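Local structure of multicopper oxidase (Pseudomonas thermotolerans, 6VOW) at residues R220-N225 with R267-V272; R242-D247 with G303-P308; L169-W174 with Y232-P237. The protein probably couples oxidation of phenolic or similar substrates at one copper centre to reduction of dioxygen to water at a separate copper cluster, as laccases do. All blocks are in the same frame, centred on the assembly; numbering follows the deposited sequence. Where two conformers were deposited one is given.

Contacts 1 and 3 are buried, whereas contact 2 lies at the surface. All three use the same six-stranded sheet of the middle cupredoxin-like domain. Contact 1 pairs two neighbouring strands of it, with backbone bonds, leucine packing and a network of charges. Contact 2 begins one strand further on: 242-247 bonds to 267-272 and meets the loop 303-308 through a tyrosine and an arginine, the arginine lying over the loop's tryptophan. Contact 3 begins on the strand at the other side of 220-225 and reaches across the sandwich to the second sheet. It relies on a tyrosine ring and paired hydroxyls. The centres of contacts 2 and 3 are about 19 Å apart, and they do not touch.

Contact 1: R220-N225 with R267-V272; sequences RLRLFN and RIDLAV
Leu221 with Leu270 and Leu223 with Ile268 are the hydrogen-bonded pairs of two antiparallel strands in the middle cupredoxin-like domain of the multicopper oxidase fold. Each pair exchanges two backbone bonds; Leu221 N to Leu270 O is 2.7 Å. Their side chains lie on one face of the sheet. Ile268 CG1 sits between the backbone N and the carbonyl carbon, chi1 57°, which sets it alongside Leu223 in tight contact, 3.5 Å from Leu223 CB. Leu223 CD1 also meets Leu270 CB at 3.6 Å.

The other face carries the charged residues, with Phe224 among them. Arg220 grips Asp269 side-on with two nitrogens. NE of Arg220 bonds OD1 of Asp269 at 3.0 Å, and Arg220 NH2 bonds Asp269 OD2 at 3.1 Å. The carboxylate oxygens lie near the guanidinium plane, but the two planes are 70° apart, and both oxygens are met from above the carboxylate plane. A water also joins Arg220 NH2, weakly, to Asp269 OD2. Arg222 NH2 lies 3.3 Å above the plane of the Arg220 guanidinium. Arg222 NH1 is 3.8 Å from Asp269 OD1, a long salt bridge by charge alone. Arg220 also forms a salt bridge with Glu157, and Arg222 one with Glu166. An alanine here in place of Arg220 would probably leave Asp269 held mainly by Asn132, its carboxylate less fixed, and Glu157 without its arginine partner.

Phe224 CD2 rests on Arg267 CG, 3.7 Å away, and the Arg267 chain then bends off to Asn132 and Asp413. Asn132 also bonds Arg222 and Asp269. Strands 165-174 and 240-246 flank the pair in the sheet. Leu223 and Ile268 pack on Leu234 of strand 232-235 in the facing sheet.

Contact 2: R242-D247 with G303-P308; sequences RLYALD and GDWPAP
Tyr244 and Arg242 of strand 240-246, in the middle cupredoxin-like domain, receive Trp305 and Pro306 from the long loop between strands 288-296 and 323-329. The contact joins a surface loop to this strand. Tyr244 OH donates to Pro306 O at 2.7 Å. Pro306 O and Ala307 O both lie at the edge of the tyrosine ring, near its plane, with Ala307 O 3.5 Å from Tyr244 CE2. Pro306 CB packs on the same Tyr244 CE2 at 4.0 Å. Trp305 turns the edge of its ring toward Tyr244 OH.

Arg242 crosses Trp305 at about a right angle. Its CD lies over one face of the indole, 3.5 Å from the centroid of the Trp305 six-membered ring and 11° off the normal, a CH-pi contact. The extended chain carries CZ of Arg242 further out, 5.1 Å from the centroid of the Trp305 five-membered ring, so any cation-pi attraction is weak. Trp305 has a second cation-pi partner in Arg273, and Phe163 meets Tyr244 edge-to-face.

The chemistry is mainly apolar and aromatic. The arginine contributes chiefly its aliphatic part, and one directed hydrogen bond from the buried tyrosine ties it to the loop backbone.

Contact 3: L169-W174 with Y232-P237; sequences LSLKTW and YRLNLP
Within 169-174, Leu171 is the first to meet Tyr232. It runs past the tyrosine ring in the opposite direction. Its CB is 3.5 Å from Tyr232 CE2. Leu171 CG is anti to the carbonyl carbon, chi1 -65°, and stands over one face of the ring toward the rim. This places Leu171 CD1 3.6 Å from Tyr232 CD2. The same methyl touches Leu234 CD2 more loosely, at 4.2 Å.

Lys172 points away and adds only backbone: its carbonyl carbon is 3.5 Å from Tyr232 OH. Its NZ goes instead to Leu145 O.

Thr173 points toward Tyr232 again. The two side chains run past each other in opposite directions, and Thr173 OG1 comes to the edge of the ring, near its plane. It shares a hydrogen bond of 2.7 Å with Tyr232 OH. Thr173 N is also close to this hydroxyl, but the angle is poor and its bond goes to Asp227.

The two strands belong to facing sheets of the middle cupredoxin-like sandwich, and their axes pass 10.8 Å apart. Tyr232 spans this gap with its ring. Leucine packing helps to position the ring, while the threonine provides a partner for its buried phenol oxygen. Thr173 OG1 also bonds Thr201 OG1, so the hydroxyls of Tyr232, Thr173 and Thr201 are linked in the interior between the sheets.

Contact 1: R220-N225 with R267-V272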
loop_
_atom_site.group_PDB
_atom_site.type_symbol
_atom_site.label_atom_id
_atom_site.label_comp_id
_atom_site.label_asym_id
_atom_site.label_seq_id
_atom_site.Cartn_x
_atom_site.Cartn_y
_atom_site.Cartn_z
ATOM N N ARG A 220 8.111 16.826 1.342
ATOM C CA ARG A 220 7.107 15.822 1.013
ATOM C C ARG A 220 7.546 14.508 1.617
ATOM O O ARG A 220 8.552 13.914 1.184
ATOM C CB ARG A 220 7.121 15.660 -0.458
ATOM C CG ARG A 220 6.240 14.572 -0.950
ATOM C CD ARG A 220 6.464 14.485 -2.421
ATOM N NE ARG A 220 5.371 13.808 -3.077
ATOM C CZ ARG A 220 5.172 13.886 -4.377
ATOM N NH1 ARG A 220 5.977 14.666 -5.115
ATOM N NH2 ARG A 220 4.153 13.226 -4.944
ATOM N N LEU A 221 6.816 14.075 2.629
ATOM C CA LEU A 221 7.085 12.809 3.302
ATOM C C LEU A 221 6.199 11.819 2.649
ATOM O O LEU A 221 4.958 11.944 2.651
ATOM C CB LEU A 221 6.704 12.872 4.801
ATOM C CG LEU A 221 7.375 13.884 5.684
ATOM C CD1 LEU A 221 6.888 13.686 7.111
ATOM C CD2 LEU A 221 8.847 13.654 5.573
ATOM N N ARG A 222 6.826 10.865 2.043
ATOM C CA ARG A 222 6.081 9.808 1.346
ATOM C C ARG A 222 5.950 8.701 2.377
ATOM O O ARG A 222 6.958 8.163 2.800
ATOM C CB ARG A 222 6.901 9.300 0.135
ATOM C CG ARG A 222 7.165 10.373 -0.894
ATOM C CD ARG A 222 8.088 9.835 -1.962
ATOM N NE ARG A 222 8.363 10.784 -3.077
ATOM C CZ ARG A 222 7.547 11.042 -4.090
ATOM N NH1 ARG A 222 6.377 10.552 -4.161
ATOM N NH2 ARG A 222 7.915 11.887 -5.068
ATOM N N LEU A 223 4.720 8.385 2.779
ATOM C CA LEU A 223 4.486 7.445 3.914
ATOM C C LEU A 223 3.857 6.236 3.337
ATOM O O LEU A 223 2.776 6.319 2.722
ATOM C CB LEU A 223 3.551 8.079 4.896
ATOM C CG LEU A 223 4.351 9.082 5.746
ATOM C CD1 LEU A 223 3.489 10.241 6.209
ATOM C CD2 LEU A 223 4.868 8.346 6.947
ATOM N N PHE A 224 4.556 5.127 3.488
ATOM C CA PHE A 224 4.112 3.840 2.987
ATOM C C PHE A 224 3.872 2.891 4.157
ATOM O O PHE A 224 4.754 2.662 4.996
ATOM C CB PHE A 224 5.170 3.181 2.091
ATOM C CG PHE A 224 5.691 4.035 0.984
ATOM C CD1 PHE A 224 6.674 4.954 1.212
ATOM C CD2 PHE A 224 5.226 3.876 -0.297
ATOM C CE1 PHE A 224 7.191 5.677 0.136
ATOM C CE2 PHE A 224 5.671 4.651 -1.342
ATOM C CZ PHE A 224 6.715 5.512 -1.129
ATOM N N ASN A 225 2.688 2.326 4.201
ATOM C CA ASN A 225 2.434 1.320 5.227
ATOM C C ASN A 225 2.698 -0.026 4.564
ATOM O O ASN A 225 1.877 -0.531 3.759
ATOM C CB ASN A 225 1.009 1.444 5.788
ATOM C CG ASN A 225 0.698 0.332 6.812
ATOM O OD1 ASN A 225 1.362 -0.714 6.843
ATOM N ND2 ASN A 225 -0.312 0.570 7.653
ATOM N N ARG A 267 -0.877 4.702 1.532
ATOM C CA ARG A 267 0.221 5.653 1.471
ATOM C C ARG A 267 -0.338 7.039 1.494
ATOM O O ARG A 267 -1.480 7.284 1.129
ATOM C CB ARG A 267 0.946 5.446 0.132
ATOM C CG ARG A 267 1.537 4.089 -0.109
ATOM C CD ARG A 267 0.592 3.143 -0.807
ATOM N NE ARG A 267 0.165 3.530 -2.176
ATOM C CZ ARG A 267 -0.979 3.130 -2.709
ATOM N NH1 ARG A 267 -1.850 2.427 -1.993
ATOM N NH2 ARG A 267 -1.309 3.501 -3.919
ATOM N N ILE A 268 0.504 7.973 1.848
ATOM C CA ILE A 268 0.164 9.368 1.767
ATOM C C ILE A 268 1.410 10.135 1.415
ATOM O O ILE A 268 2.542 9.738 1.725
ATOM C CB ILE A 268 -0.372 9.962 3.129
ATOM C CG1 ILE A 268 0.601 9.812 4.337
ATOM C CG2 ILE A 268 -1.682 9.316 3.484
ATOM C CD1 ILE A 268 0.017 10.423 5.588
ATOM N N ASP A 269 1.174 11.288 0.838
ATOM C CA ASP A 269 2.225 12.319 0.783
ATOM C C ASP A 269 1.773 13.327 1.787
ATOM O O ASP A 269 0.654 13.851 1.689
ATOM C CB ASP A 269 2.237 13.016 -0.532
ATOM C CG ASP A 269 2.900 12.210 -1.626
ATOM O OD1 ASP A 269 4.026 11.722 -1.419
ATOM O OD2 ASP A 269 2.299 12.116 -2.719
ATOM N N LEU A 270 2.667 13.604 2.710
ATOM C CA LEU A 270 2.411 14.404 3.828
ATOM C C LEU A 270 3.439 15.502 3.669
ATOM O O LEU A 270 4.643 15.226 3.796
ATOM C CB LEU A 270 2.581 13.561 5.122
ATOM C CG LEU A 270 2.374 14.384 6.399
ATOM C CD1 LEU A 270 1.119 15.225 6.345
ATOM C CD2 LEU A 270 2.364 13.584 7.655
ATOM N N ALA A 271 3.004 16.692 3.276
ATOM C CA ALA A 271 3.952 17.836 3.233
ATOM C C ALA A 271 4.032 18.509 4.552
ATOM O O ALA A 271 2.976 18.926 5.110
ATOM C CB ALA A 271 3.546 18.849 2.238
ATOM N N VAL A 272 5.270 18.677 5.029
ATOM C CA VAL A 272 5.514 19.150 6.367
ATOM C C VAL A 272 6.370 20.435 6.280
ATOM O O VAL A 272 7.415 20.450 5.620
ATOM C CB VAL A 272 6.284 18.076 7.169
ATOM C CG1 VAL A 272 6.733 18.583 8.539
ATOM C CG2 VAL A 272 5.369 16.887 7.402
HETATM O O HOH W 1 1.697 12.042 -5.303
#

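Contact 2: R242-D247 with G303-P308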
loop_
_atom_site.group_PDB
_atom_site.type_symbol
_atom_site.label_atom_id
_atom_site.label_comp_id
_atom_site.label_asym_id
_atom_site.label_seq_id
_atom_site.Cartn_x
_atom_site.Cartn_y
_atom_site.Cartn_z
ATOM N N ARG A 242 0.344 18.938 5.801
ATOM C CA ARG A 242 -0.768 18.924 4.859
ATOM C C ARG A 242 -0.745 17.684 4.023
ATOM O O ARG A 242 0.247 17.276 3.541
ATOM C CB ARG A 242 -0.683 20.141 3.949
ATOM C CG ARG A 242 -1.022 21.386 4.702
ATOM C CD ARG A 242 -0.737 22.614 3.887
ATOM N NE ARG A 242 -1.597 23.693 4.327
ATOM C CZ ARG A 242 -2.630 24.218 3.635
ATOM N NH1 ARG A 242 -2.975 23.781 2.407
ATOM N NH2 ARG A 242 -3.346 25.211 4.183
ATOM N N LEU A 243 -1.886 17.069 3.869
ATOM C CA LEU A 243 -2.028 15.963 3.027
ATOM C C LEU A 243 -2.111 16.479 1.593
ATOM O O LEU A 243 -2.836 17.401 1.330
ATOM C CB LEU A 243 -3.265 15.219 3.435
ATOM C CG LEU A 243 -3.130 14.577 4.830
ATOM C CD1 LEU A 243 -4.477 14.002 5.241
ATOM C CD2 LEU A 243 -2.091 13.481 4.805
ATOM N N TYR A 244 -1.328 15.886 0.707
ATOM C CA TYR A 244 -1.379 16.231 -0.728
ATOM C C TYR A 244 -1.825 15.122 -1.619
ATOM O O TYR A 244 -2.224 15.365 -2.796
ATOM C CB TYR A 244 -0.028 16.661 -1.207
ATOM C CG TYR A 244 0.242 18.136 -1.055
ATOM C CD1 TYR A 244 0.227 18.725 0.190
ATOM C CD2 TYR A 244 0.426 18.931 -2.146
ATOM C CE1 TYR A 244 0.468 20.088 0.348
ATOM C CE2 TYR A 244 0.659 20.276 -2.035
ATOM C CZ TYR A 244 0.704 20.842 -0.798
ATOM O OH TYR A 244 0.943 22.137 -0.744
ATOM N N ALA A 245 -1.692 13.902 -1.128
ATOM C CA ALA A 245 -2.163 12.741 -1.863
ATOM C C ALA A 245 -2.359 11.546 -0.985
ATOM O O ALA A 245 -1.599 11.329 -0.034
ATOM C CB ALA A 245 -1.156 12.352 -2.916
ATOM N N LEU A 246 -3.310 10.722 -1.400
ATOM C CA LEU A 246 -3.668 9.462 -0.678
ATOM C C LEU A 246 -3.707 8.279 -1.629
ATOM O O LEU A 246 -4.462 8.290 -2.681
ATOM C CB LEU A 246 -5.008 9.594 -0.011
ATOM C CG LEU A 246 -5.379 10.884 0.663
ATOM C CD1 LEU A 246 -6.888 10.869 1.049
ATOM C CD2 LEU A 246 -4.457 11.128 1.844
ATOM N N ASP A 247 -2.868 7.287 -1.295
ATOM C CA ASP A 247 -2.836 6.017 -2.000
ATOM C C ASP A 247 -2.524 6.314 -3.480
ATOM O O ASP A 247 -3.176 5.842 -4.392
ATOM C CB ASP A 247 -4.171 5.299 -1.775
ATOM C CG ASP A 247 -4.560 5.256 -0.265
ATOM O OD1 ASP A 247 -3.747 4.852 0.549
ATOM O OD2 ASP A 247 -5.652 5.716 0.109
ATOM N N GLY A 303 10.471 27.849 1.287
ATOM C CA GLY A 303 9.738 27.877 0.045
ATOM C C GLY A 303 8.292 27.802 0.390
ATOM O O GLY A 303 7.941 27.428 1.529
ATOM N N ASP A 304 7.423 28.088 -0.576
ATOM C CA ASP A 304 5.992 28.115 -0.262
ATOM C C ASP A 304 5.466 26.687 -0.390
ATOM O O ASP A 304 6.125 25.768 -0.935
ATOM C CB ASP A 304 5.207 29.104 -1.173
ATOM C CG ASP A 304 4.304 30.115 -0.373
ATOM O OD1 ASP A 304 3.541 29.738 0.569
ATOM O OD2 ASP A 304 4.366 31.312 -0.719
ATOM N N TRP A 305 4.269 26.506 0.148
ATOM C CA TRP A 305 3.474 25.292 -0.047
ATOM C C TRP A 305 3.387 25.049 -1.538
ATOM O O TRP A 305 3.143 25.994 -2.245
ATOM C CB TRP A 305 2.053 25.471 0.571
ATOM C CG TRP A 305 2.124 25.508 2.044
ATOM C CD1 TRP A 305 2.071 26.593 2.794
ATOM C CD2 TRP A 305 2.374 24.391 2.914
ATOM N NE1 TRP A 305 2.249 26.255 4.092
ATOM C CE2 TRP A 305 2.433 24.895 4.197
ATOM C CE3 TRP A 305 2.547 23.010 2.709
ATOM C CZ2 TRP A 305 2.650 24.066 5.335
ATOM C CZ3 TRP A 305 2.776 22.162 3.827
ATOM C CH2 TRP A 305 2.817 22.700 5.133
ATOM N N PRO A 306 3.674 23.813 -2.014
ATOM C CA PRO A 306 3.370 23.532 -3.443
ATOM C C PRO A 306 1.910 23.690 -3.872
ATOM O O PRO A 306 0.997 23.537 -3.110
ATOM C CB PRO A 306 3.853 22.087 -3.607
ATOM C CG PRO A 306 5.077 22.054 -2.726
ATOM C CD PRO A 306 4.654 22.824 -1.468
ATOM N N ALA A 307 1.668 23.997 -5.113
ATOM C CA ALA A 307 0.315 23.855 -5.660
ATOM C C ALA A 307 -0.174 22.375 -5.523
ATOM O O ALA A 307 0.650 21.472 -5.306
ATOM C CB ALA A 307 0.332 24.222 -7.110
ATOM N N PRO A 308 -1.518 22.144 -5.638
ATOM C CA PRO A 308 -2.074 20.791 -5.691
ATOM C C PRO A 308 -1.356 19.970 -6.722
ATOM O O PRO A 308 -1.113 20.461 -7.810
ATOM C CB PRO A 308 -3.531 21.005 -6.109
ATOM C CG PRO A 308 -3.868 22.405 -5.616
ATOM C CD PRO A 308 -2.563 23.156 -5.358
#

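Contact 3: L169-W174 with Y232-P237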
loop_
_atom_site.group_PDB
_atom_site.type_symbol
_atom_site.label_atom_id
_atom_site.label_comp_id
_atom_site.label_asym_id
_atom_site.label_seq_id
_atom_site.Cartn_x
_atom_site.Cartn_y
_atom_site.Cartn_z
ATOM N N LEU A 169 9.251 7.094 3.774
ATOM C CA LEU A 169 9.058 6.427 5.129
ATOM C C LEU A 169 8.255 5.185 4.958
ATOM O O LEU A 169 7.082 5.278 4.657
ATOM C CB LEU A 169 8.319 7.333 6.134
ATOM C CG LEU A 169 9.306 8.123 6.980
ATOM C CD1 LEU A 169 10.396 8.766 6.162
ATOM C CD2 LEU A 169 8.566 9.182 7.727
ATOM N N SER A 170 8.905 4.043 5.107
ATOM C CA SER A 170 8.238 2.745 4.938
ATOM C C SER A 170 8.041 2.138 6.315
ATOM O O SER A 170 9.002 1.819 6.996
ATOM C CB SER A 170 9.084 1.812 4.062
ATOM O OG SER A 170 9.095 2.232 2.694
ATOM N N LEU A 171 6.782 2.052 6.714
ATOM C CA LEU A 171 6.407 1.500 8.001
ATOM C C LEU A 171 6.209 0.013 7.934
ATOM O O LEU A 171 5.528 -0.480 7.074
ATOM C CB LEU A 171 5.065 2.070 8.396
ATOM C CG LEU A 171 5.154 3.584 8.628
ATOM C CD1 LEU A 171 3.770 4.205 8.661
ATOM C CD2 LEU A 171 5.831 3.758 9.949
ATOM N N LYS A 172 6.764 -0.679 8.914
ATOM C CA LYS A 172 6.543 -2.096 9.047
ATOM C C LYS A 172 6.623 -2.512 10.511
ATOM O O LYS A 172 7.571 -2.131 11.258
ATOM C CB LYS A 172 7.533 -2.899 8.181
ATOM C CG LYS A 172 7.106 -4.345 8.045
ATOM C CD LYS A 172 7.978 -5.105 7.103
ATOM C CE LYS A 172 7.108 -6.133 6.401
ATOM N NZ LYS A 172 6.710 -7.241 7.290
ATOM N N THR A 173 5.615 -3.290 10.918
ATOM C CA THR A 173 5.506 -3.800 12.294
ATOM C C THR A 173 5.776 -5.305 12.215
ATOM O O THR A 173 4.918 -6.096 11.800
ATOM C CB THR A 173 4.127 -3.416 12.876
ATOM O OG1 THR A 173 4.184 -2.025 13.060
ATOM C CG2 THR A 173 3.780 -4.112 14.262
ATOM N N TRP A 174 7.018 -5.636 12.563
ATOM C CA TRP A 174 7.568 -6.931 12.371
ATOM C C TRP A 174 7.140 -7.871 13.456
ATOM O O TRP A 174 7.329 -7.582 14.644
ATOM C CB TRP A 174 9.069 -6.844 12.454
ATOM C CG TRP A 174 9.722 -6.170 11.305
ATOM C CD1 TRP A 174 10.049 -4.833 11.191
ATOM C CD2 TRP A 174 10.207 -6.799 10.137
ATOM N NE1 TRP A 174 10.671 -4.615 10.016
ATOM C CE2 TRP A 174 10.789 -5.809 9.344
ATOM C CE3 TRP A 174 10.178 -8.123 9.659
ATOM C CZ2 TRP A 174 11.377 -6.089 8.121
ATOM C CZ3 TRP A 174 10.738 -8.385 8.428
ATOM C CH2 TRP A 174 11.329 -7.374 7.662
ATOM N N TYR A 232 -1.615 2.491 11.338
ATOM C CA TYR A 232 -0.917 3.497 12.100
ATOM C C TYR A 232 -1.761 4.763 12.147
ATOM O O TYR A 232 -2.141 5.307 11.125
ATOM C CB TYR A 232 0.375 3.795 11.457
ATOM C CG TYR A 232 1.217 2.585 11.315
ATOM C CD1 TYR A 232 1.939 2.074 12.387
ATOM C CD2 TYR A 232 1.354 1.964 10.065
ATOM C CE1 TYR A 232 2.702 0.920 12.226
ATOM C CE2 TYR A 232 2.150 0.868 9.900
ATOM C CZ TYR A 232 2.806 0.343 10.988
ATOM O OH TYR A 232 3.566 -0.784 10.778
ATOM N N ARG A 233 -2.075 5.182 13.372
ATOM C CA ARG A 233 -2.913 6.365 13.647
ATOM C C ARG A 233 -1.975 7.509 13.651
ATOM O O ARG A 233 -1.512 7.974 14.679
ATOM C CB ARG A 233 -3.647 6.219 14.976
ATOM C CG ARG A 233 -4.597 5.037 14.903
ATOM C CD ARG A 233 -5.633 5.004 16.026
ATOM N NE ARG A 233 -5.070 5.159 17.384
ATOM C CZ ARG A 233 -4.230 4.303 17.989
ATOM N NH1 ARG A 233 -3.772 3.191 17.371
ATOM N NH2 ARG A 233 -3.819 4.573 19.243
ATOM N N LEU A 234 -1.598 7.891 12.455
ATOM C CA LEU A 234 -0.474 8.842 12.297
ATOM C C LEU A 234 -0.858 10.204 12.734
ATOM O O LEU A 234 -1.924 10.718 12.404
ATOM C CB LEU A 234 -0.043 8.944 10.814
ATOM C CG LEU A 234 0.593 7.765 10.090
ATOM C CD1 LEU A 234 0.922 8.189 8.661
ATOM C CD2 LEU A 234 1.847 7.291 10.779
ATOM N N ASN A 235 0.035 10.830 13.441
ATOM C CA ASN A 235 -0.219 12.154 13.965
ATOM C C ASN A 235 1.148 12.722 14.102
ATOM O O ASN A 235 2.103 11.937 14.223
ATOM C CB ASN A 235 -1.054 12.097 15.266
ATOM C CG ASN A 235 -0.359 11.360 16.368
ATOM O OD1 ASN A 235 -0.529 10.147 16.552
ATOM N ND2 ASN A 235 0.415 12.081 17.127
ATOM N N LEU A 236 1.267 14.048 13.959
ATOM C CA LEU A 236 2.615 14.722 14.025
ATOM C C LEU A 236 2.480 16.014 14.855
ATOM O O LEU A 236 2.373 17.106 14.305
ATOM C CB LEU A 236 3.119 15.006 12.605
ATOM C CG LEU A 236 4.616 15.065 12.261
ATOM C CD1 LEU A 236 4.716 15.669 10.847
ATOM C CD2 LEU A 236 5.447 15.835 13.243
ATOM N N PRO A 237 2.461 15.890 16.199
ATOM C CA PRO A 237 2.013 17.060 16.946
ATOM C C PRO A 237 2.947 18.173 16.788
ATOM O O PRO A 237 4.126 17.940 16.772
ATOM C CB PRO A 237 2.018 16.592 18.413
ATOM C CG PRO A 237 2.311 15.138 18.383
ATOM C CD PRO A 237 2.928 14.806 17.074
#